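Putative GGDEF domain protein (Pseudomonas aeruginosa, PDB 7E6G) probably condenses two GTP molecules into cyclic di-GMP with release of diphosphate, as a magnesium-dependent diguanylate cyclase of the GGDEF family. Local coordinates at residues Ala48-Ser51 against Asp52-Ser56; Met57-Glu60 against Gln61-Leu65. All coordinates share one frame; numbering follows the deposited sequence.

Contact 1. Residues Ala48-Ser51 against Asp52-Ser56; sequences ARIS and DGFQS
Ser51 and Asp52, with Ile50 just before them, account for most of the surface buried between Ala48-Ser51 and Asp52-Ser56, two successive turns of one helix. Ser51 meets the following turn at two levels. Its carbonyl receives the amide of Gln55, Ser51 O to Gln55 N being 3.2 Å, and the extended Gln55 chain runs back past the same oxygen, with Gln55 CG 3.3 Å from Ser51 O. The buried Ser51 hydroxyl is hydrogen-bonded to polar side chains on two chains of another protein, and weakly to Gln55 of the second subunit. Asp52 gives its amide to Ala48, Asp52 N to Ala48 O measuring 3.1 Å. CG of Asp52 lies beside its own backbone N (chi1 -75°), which brings the carboxylate back over the preceding turn; its OD2 bonds a polar side chain of a partner protein.

The same i to i+4 bond recurs from Gly53 N to Arg49 O and from Phe54 N to Ile50 O, the signature of an alpha-helix, here the long helix 27-102.

Ile50 and Phe54 lie side by side, pointing the same way. The CG2 branch of Ile50 reaches the ring edge in its plane, 3.9 Å from Phe54 CE2, while Ile50 O, 3.4 Å from Phe54 CD2, also borders that edge. An aromatic side chain of another protein meets the Phe54 ring edge-to-face, and Ile50 packs on an aromatic residue of the same partner chain.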
loop_
_atom_site.group_PDB
_atom_site.type_symbol
_atom_site.label_atom_id
_atom_site.label_comp_id
_atom_site.label_asym_id
_atom_site.label_seq_id
_atom_site.Cartn_x
_atom_site.Cartn_y
_atom_site.Cartn_z
ATOM N N ALA A 48 5.646 37.344 25.726
ATOM C CA ALA A 48 6.279 36.650 24.734
ATOM C C ALA A 48 6.820 35.409 25.116
ATOM O O ALA A 48 6.927 34.662 24.336
ATOM C CB ALA A 48 7.354 37.471 24.230
ATOM N N ARG A 49 7.384 35.292 26.250
ATOM C CA ARG A 49 7.940 34.113 26.724
ATOM C C ARG A 49 6.923 33.062 26.962
ATOM O O ARG A 49 7.168 32.001 26.732
ATOM C CB ARG A 49 8.735 34.413 27.931
ATOM C CG ARG A 49 9.444 33.239 28.496
ATOM C CD ARG A 49 10.423 33.598 29.522
ATOM N NE ARG A 49 9.766 34.187 30.639
ATOM C CZ ARG A 49 9.916 35.425 31.030
ATOM N NH1 ARG A 49 9.241 35.770 32.044
ATOM N NH2 ARG A 49 10.696 36.292 30.439
ATOM N N ILE A 50 5.794 33.398 27.483
ATOM C CA ILE A 50 4.730 32.504 27.726
ATOM C C ILE A 50 4.158 32.005 26.495
ATOM O O ILE A 50 3.943 30.914 26.374
ATOM C CB ILE A 50 3.668 33.136 28.573
ATOM C CG1 ILE A 50 4.133 33.186 29.967
ATOM C CG2 ILE A 50 2.488 32.276 28.680
ATOM C CD1 ILE A 50 3.335 34.053 30.867
ATOM N N SER A 51 4.009 32.845 25.536
ATOM C CA SER A 51 3.526 32.533 24.270
ATOM C C SER A 51 4.451 31.626 23.598
ATOM O O SER A 51 4.050 30.747 23.047
ATOM C CB SER A 51 3.336 33.779 23.497
ATOM O OG SER A 51 2.621 33.586 22.334
ATOM N N ASP A 52 5.736 31.824 23.711
ATOM C CA ASP A 52 6.720 30.982 23.192
ATOM C C ASP A 52 6.670 29.655 23.826
ATOM O O ASP A 52 7.025 28.764 23.225
ATOM C CB ASP A 52 8.088 31.597 23.283
ATOM C CG ASP A 52 8.327 32.648 22.295
ATOM O OD1 ASP A 52 7.537 32.915 21.518
ATOM O OD2 ASP A 52 9.326 33.279 22.295
ATOM N N GLY A 53 6.381 29.544 25.076
ATOM C CA GLY A 53 6.181 28.317 25.738
ATOM C C GLY A 53 5.031 27.494 25.303
ATOM O O GLY A 53 5.065 26.357 25.350
ATOM N N PHE A 54 3.937 28.117 25.018
ATOM C CA PHE A 54 2.753 27.448 24.476
ATOM C C PHE A 54 3.026 26.885 23.086
ATOM O O PHE A 54 2.614 25.761 22.764
ATOM C CB PHE A 54 1.580 28.410 24.413
ATOM C CG PHE A 54 0.732 28.405 25.636
ATOM C CD1 PHE A 54 -0.289 27.487 25.778
ATOM C CD2 PHE A 54 0.934 29.337 26.637
ATOM C CE1 PHE A 54 -1.083 27.483 26.914
ATOM C CE2 PHE A 54 0.141 29.346 27.761
ATOM C CZ PHE A 54 -0.866 28.414 27.898
ATOM N N GLN A 55 3.717 27.659 22.248
ATOM C CA GLN A 55 4.018 27.189 20.899
ATOM C C GLN A 55 5.036 26.056 20.905
ATOM O O GLN A 55 4.984 25.185 20.029
ATOM C CB GLN A 55 4.504 28.348 20.041
ATOM C CG GLN A 55 3.525 29.483 20.034
ATOM C CD GLN A 55 4.015 30.661 19.240
ATOM O OE1 GLN A 55 4.817 30.513 18.319
ATOM N NE2 GLN A 55 3.570 31.852 19.621
ATOM N N SER A 56 5.956 26.046 21.877
ATOM C CA SER A 56 6.867 24.917 22.028
ATOM C C SER A 56 6.104 23.649 22.378
ATOM O O SER A 56 6.382 22.572 21.833
ATOM C CB SER A 56 7.903 25.228 23.106
ATOM O OG SER A 56 9.123 24.555 22.862
#

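Contact 2. Residues Met57-Glu60 against Gln61-Leu65; sequences MARE and QNLSL
Met57-Glu60 and Gln61-Leu65 form consecutive turns of one alpha-helix, as four i to i+4 backbone bonds demonstrate. Gln61 N lies 3.1 Å from Met57 O, with an angle of 169° at the hydrogen, and Asn62 N lies 3.0 Å from Ala58 O. Leu63 N to Arg59 O is also 3.0 Å, and Ser64 N to Glu60 O closes the series at 3.2 Å.

Arg59 and Leu63 provide the clearest side-chain meeting. A bend at chi2 (104°) carries the arginine chain along the helix toward Leu63, whose CD1 sits over one face of the guanidinium, displaced toward its rim and 3.8 Å from Arg59 NE. The other methyl, Leu63 CD2, approaches Arg59 NH2 at 4.0 Å. The polar end of Arg59 is engaged outside these two turns: on a chain of another protein, NH2 finds an acidic side chain as its salt-bridge partner and NH1 is hydrogen-bonded to the backbone.

Gln61 runs alongside Met57, pointing the same way. CG of Gln61 lies beside its own backbone N (chi1 -63°), and the extended chain runs back along the preceding turn, with Gln61 CG 3.3 Å from Met57 O and Gln61 NE2 3.9 Å from Met57 CG.

All of this belongs to helix 27-102, flanked here by other chains. Glu60 OE2 makes a salt bridge with a basic side chain of a partner protein, whereas Asn62 and Leu65 face the corresponding helix of the second subunit: Asn62 ND2 is hydrogen-bonded to OD1 of that subunit's Asn62, and Leu65 packs on that subunit's Leu65.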
loop_
_atom_site.group_PDB
_atom_site.type_symbol
_atom_site.label_atom_id
_atom_site.label_comp_id
_atom_site.label_asym_id
_atom_site.label_seq_id
_atom_site.Cartn_x
_atom_site.Cartn_y
_atom_site.Cartn_z
ATOM N N MET A 57 5.135 23.768 23.292
ATOM C CA MET A 57 4.280 22.638 23.656
ATOM C C MET A 57 3.547 22.076 22.438
ATOM O O MET A 57 3.579 20.859 22.168
ATOM C CB MET A 57 3.286 23.099 24.719
ATOM C CG MET A 57 2.373 22.031 25.272
ATOM S SD MET A 57 1.495 22.611 26.751
ATOM C CE MET A 57 0.314 23.781 26.053
ATOM N N ALA A 58 2.870 22.959 21.695
ATOM C CA ALA A 58 2.152 22.531 20.497
ATOM C C ALA A 58 3.096 21.940 19.455
ATOM O O ALA A 58 2.747 20.961 18.779
ATOM C CB ALA A 58 1.367 23.702 19.910
ATOM N N ARG A 59 4.266 22.423 19.363
ATOM C CA ARG A 59 5.158 21.857 18.465
ATOM C C ARG A 59 5.625 20.527 18.777
ATOM O O ARG A 59 5.727 19.741 17.972
ATOM C CB ARG A 59 6.277 22.799 18.320
ATOM C CG ARG A 59 7.599 22.224 18.115
ATOM C CD ARG A 59 7.859 22.431 16.711
ATOM N NE ARG A 59 9.261 22.575 16.548
ATOM C CZ ARG A 59 9.837 22.555 15.386
ATOM N NH1 ARG A 59 11.131 22.668 15.344
ATOM N NH2 ARG A 59 9.090 22.371 14.307
ATOM N N GLU A 60 5.862 20.265 19.993
ATOM C CA GLU A 60 6.307 19.035 20.427
ATOM C C GLU A 60 5.233 18.050 20.120
ATOM O O GLU A 60 5.468 17.092 19.635
ATOM C CB GLU A 60 6.420 19.225 21.895
ATOM C CG GLU A 60 7.463 18.493 22.683
ATOM C CD GLU A 60 7.762 19.047 24.096
ATOM O OE1 GLU A 60 8.690 18.506 24.696
ATOM O OE2 GLU A 60 7.166 19.988 24.637
ATOM N N GLN A 61 4.026 18.330 20.400
ATOM C CA GLN A 61 2.896 17.454 20.083
ATOM C C GLN A 61 2.832 17.156 18.584
ATOM O O GLN A 61 2.676 15.995 18.169
ATOM C CB GLN A 61 1.592 18.085 20.573
ATOM C CG GLN A 61 1.531 18.257 22.095
ATOM C CD GLN A 61 0.328 19.082 22.593
ATOM O OE1 GLN A 61 -0.438 19.647 21.798
ATOM N NE2 GLN A 61 0.161 19.143 23.922
ATOM N N ASN A 62 2.994 18.188 17.759
ATOM C CA ASN A 62 2.884 18.007 16.315
ATOM C C ASN A 62 4.030 17.158 15.762
ATOM O O ASN A 62 3.830 16.352 14.839
ATOM C CB ASN A 62 2.840 19.375 15.632
ATOM C CG ASN A 62 2.852 19.269 14.130
ATOM O OD1 ASN A 62 3.899 19.423 13.495
ATOM N ND2 ASN A 62 1.684 19.001 13.545
ATOM N N LEU A 63 5.241 17.330 16.296
ATOM C CA LEU A 63 6.350 16.498 15.845
ATOM C C LEU A 63 6.143 15.044 16.249
ATOM O O LEU A 63 6.515 14.133 15.497
ATOM C CB LEU A 63 7.677 17.032 16.380
ATOM C CG LEU A 63 8.155 18.390 15.854
ATOM C CD1 LEU A 63 9.492 18.782 16.488
ATOM C CD2 LEU A 63 8.255 18.417 14.330
ATOM N N SER A 64 5.527 14.805 17.409
ATOM C CA SER A 64 5.156 13.443 17.785
ATOM C C SER A 64 4.193 12.822 16.762
ATOM O O SER A 64 4.380 11.674 16.314
ATOM C CB SER A 64 4.541 13.472 19.185
ATOM O OG SER A 64 4.150 12.185 19.617
ATOM N N LEU A 65 3.153 13.577 16.378
ATOM C CA LEU A 65 2.194 13.076 15.390
ATOM C C LEU A 65 2.862 12.799 14.046
ATOM O O LEU A 65 2.519 11.828 13.355
ATOM C CB LEU A 65 1.051 14.075 15.212
ATOM C CG LEU A 65 -0.096 13.608 14.301
ATOM C CD1 LEU A 65 -0.643 12.263 14.769
ATOM C CD2 LEU A 65 -1.222 14.654 14.207
#

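Overall arrangement
Contacts 1 and 2 are in series on helix 27-102, their centres about 14 Å apart: residues 48-56 end where 57-65 begin. Both mix partner-protein contacts with contacts with the second subunit. In contact 1 Gln55 packs on Gln55 of the second subunit; the same subunit is met again further along, in contact 2, consistent with the two copies of the helix lying alongside each other here. The centre of contact 1 is about 57 Å from the centre of the chain and that of contact 2 about 45 Å, on the same side. Both are away from the magnesium site at Asp139, Val140 and Glu182 and from the bound GTP analogue.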